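Local coordinates for glycosyl hydrolase family 2, TIM barrel domain protein (Parabacteroides merdae ATCC 43184, PDB 6DXU), which probably hydrolyses beta-glucuronides, as a glycoside hydrolase family 2 beta-glucuronidase of a human gut bacterium, at residues 215-220 and 275-280. Residues are numbered along the deposited sequence; the frame is centred on the assembly and turned at random.
Sequences SNLKEG and PVLWDV
With CG anti to the carbonyl carbon in both residues (chi1 -46° in Leu217, -58° in Leu277) and the second torsion extended, each leucine carries its CD1 methyl to the contact. There Leu217 CD1 meets Leu277 CD1 at 4.0 Å, the two side chains crossing at about a right angle, and Leu213 of strand 203-213 adds to the apolar surroundings of Leu277. Closer to the sheet, the ring of Pro275 lies against the backbone of the turn: its CD is 3.4 Å from Lys218 O, and its CG is 3.9 Å from Gly220 N. Replacing Pro275 by an alanine removes CG and CD, and would probably open a gap beside Lys218 O and Gly220 N. The turn has its own brace, because Asn216 OD1 accepts from Lys218 N at 3.0 Å (N-H...O 162°), the donor lying off the carbonyl plane; this is an Asx turn, and Ser214 OG also bonds to Asn216 OD1. No direct hydrogen bond joins the segments. One water instead donates to both Leu217 O (2.6 Å) and Pro275 O (2.9 Å). Topologically, the turn between antiparallel strands 203-213 and 219-229 meets the loop that leaves neighbouring strand 263-273, all in the part of the chain assigned to the glycosyl hydrolase family 2 domain. Backbone bonds of Lys218 with Asn274 and of Gly220 with Ile272 carry the sheet pairing up to this point. Beyond it, the chemistry implies cohesion by methyl and proline packing, with a single water serving two carbonyl oxygens that cannot bond to each other.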
loop_
_atom_site.group_PDB
_atom_site.type_symbol
_atom_site.label_atom_id
_atom_site.label_comp_id
_atom_site.label_asym_id
_atom_site.label_seq_id
_atom_site.Cartn_x
_atom_site.Cartn_y
_atom_site.Cartn_z
ATOM N N SER D 215 -30.137 38.967 25.789
ATOM C CA SER D 215 -30.135 40.248 25.086
ATOM C C SER D 215 -29.718 41.396 26.004
ATOM O O SER D 215 -28.815 42.174 25.670
ATOM C CB SER D 215 -31.516 40.508 24.482
ATOM O OG SER D 215 -31.915 39.408 23.679
ATOM N N ASN D 216 -30.333 41.500 27.181
ATOM C CA ASN D 216 -30.005 42.590 28.101
ATOM C C ASN D 216 -28.758 42.321 28.940
ATOM O O ASN D 216 -28.420 43.142 29.796
ATOM C CB ASN D 216 -31.200 42.881 29.012
ATOM C CG ASN D 216 -31.647 41.658 29.784
ATOM O OD1 ASN D 216 -30.861 40.743 30.022
ATOM N ND2 ASN D 216 -32.909 41.645 30.204
ATOM N N LEU D 217 -28.071 41.200 28.715
ATOM C CA LEU D 217 -26.850 40.788 29.412
ATOM C C LEU D 217 -27.039 40.424 30.882
ATOM O O LEU D 217 -26.049 40.281 31.606
ATOM C CB LEU D 217 -25.739 41.837 29.317
ATOM C CG LEU D 217 -25.448 42.481 27.963
ATOM C CD1 LEU D 217 -24.348 43.518 28.124
ATOM C CD2 LEU D 217 -25.057 41.436 26.928
ATOM N N LYS D 218 -28.265 40.245 31.352
ATOM C CA LYS D 218 -28.483 39.937 32.758
ATOM C C LYS D 218 -28.731 38.454 32.982
ATOM O O LYS D 218 -28.882 38.033 34.135
ATOM C CB LYS D 218 -29.675 40.705 33.314
ATOM C CG LYS D 218 -29.472 41.888 34.251
ATOM C CD LYS D 218 -28.537 43.004 33.855
ATOM C CE LYS D 218 -28.245 43.877 35.117
ATOM N NZ LYS D 218 -29.554 44.392 35.710
ATOM N N GLU D 219 -28.788 37.661 31.911
ATOM C CA GLU D 219 -29.015 36.223 32.008
ATOM C C GLU D 219 -27.962 35.484 31.194
ATOM O O GLU D 219 -27.834 35.702 29.983
ATOM C CB GLU D 219 -30.420 35.868 31.524
ATOM C CG GLU D 219 -30.918 34.490 31.947
ATOM C CD GLU D 219 -32.269 34.551 32.641
ATOM O OE1 GLU D 219 -32.655 33.563 33.297
ATOM O OE2 GLU D 219 -32.947 35.596 32.540
ATOM N N GLY D 220 -27.210 34.620 31.864
ATOM C CA GLY D 220 -26.224 33.756 31.227
ATOM C C GLY D 220 -26.674 32.307 31.283
ATOM O O GLY D 220 -27.319 31.882 32.248
ATOM N N PRO D 275 -24.870 37.609 35.614
ATOM C CA PRO D 275 -23.510 37.062 35.602
ATOM C C PRO D 275 -22.491 38.188 35.548
ATOM O O PRO D 275 -22.753 39.272 35.023
ATOM C CB PRO D 275 -23.476 36.208 34.328
ATOM C CG PRO D 275 -24.452 36.879 33.419
ATOM C CD PRO D 275 -25.560 37.406 34.329
ATOM N N VAL D 276 -21.329 37.939 36.149
ATOM C CA VAL D 276 -20.209 38.859 36.010
ATOM C C VAL D 276 -19.606 38.722 34.618
ATOM O O VAL D 276 -19.264 37.616 34.175
ATOM C CB VAL D 276 -19.165 38.594 37.100
ATOM C CG1 VAL D 276 -18.010 39.547 36.940
ATOM C CG2 VAL D 276 -19.808 38.738 38.481
ATOM N N LEU D 277 -19.478 39.842 33.914
ATOM C CA LEU D 277 -19.077 39.800 32.518
ATOM C C LEU D 277 -17.561 39.859 32.382
ATOM O O LEU D 277 -16.875 40.526 33.160
ATOM C CB LEU D 277 -19.715 40.944 31.730
ATOM C CG LEU D 277 -21.247 41.012 31.737
ATOM C CD1 LEU D 277 -21.748 41.996 30.682
ATOM C CD2 LEU D 277 -21.841 39.628 31.488
ATOM N N TRP D 278 -17.051 39.148 31.387
ATOM C CA TRP D 278 -15.652 39.250 30.992
ATOM C C TRP D 278 -15.483 40.470 30.096
ATOM O O TRP D 278 -16.276 40.692 29.179
ATOM C CB TRP D 278 -15.220 37.974 30.249
ATOM C CG TRP D 278 -13.753 37.887 29.906
ATOM C CD1 TRP D 278 -12.771 37.263 30.634
ATOM C CD2 TRP D 278 -13.105 38.439 28.751
ATOM N NE1 TRP D 278 -11.554 37.386 29.990
ATOM C CE2 TRP D 278 -11.732 38.109 28.841
ATOM C CE3 TRP D 278 -13.552 39.178 27.650
ATOM C CZ2 TRP D 278 -10.802 38.495 27.869
ATOM C CZ3 TRP D 278 -12.630 39.560 26.686
ATOM C CH2 TRP D 278 -11.271 39.213 26.800
ATOM N N ASP D 279 -14.449 41.258 30.362
ATOM C CA ASP D 279 -14.183 42.495 29.645
ATOM C C ASP D 279 -12.676 42.657 29.482
ATOM O O ASP D 279 -11.897 42.046 30.211
ATOM C CB ASP D 279 -14.807 43.683 30.399
ATOM C CG ASP D 279 -14.366 45.014 29.858
ATOM O OD1 ASP D 279 -13.493 45.627 30.512
ATOM O OD2 ASP D 279 -14.855 45.435 28.785
ATOM N N VAL D 280 -12.263 43.466 28.496
ATOM C CA VAL D 280 -10.828 43.654 28.288
ATOM C C VAL D 280 -10.206 44.491 29.398
ATOM O O VAL D 280 -9.003 44.375 29.655
ATOM C CB VAL D 280 -10.525 44.259 26.904
ATOM C CG1 VAL D 280 -10.868 43.239 25.787
ATOM C CG2 VAL D 280 -11.253 45.578 26.694
HETATM O O HOH W 1 -25.015 40.708 33.901
#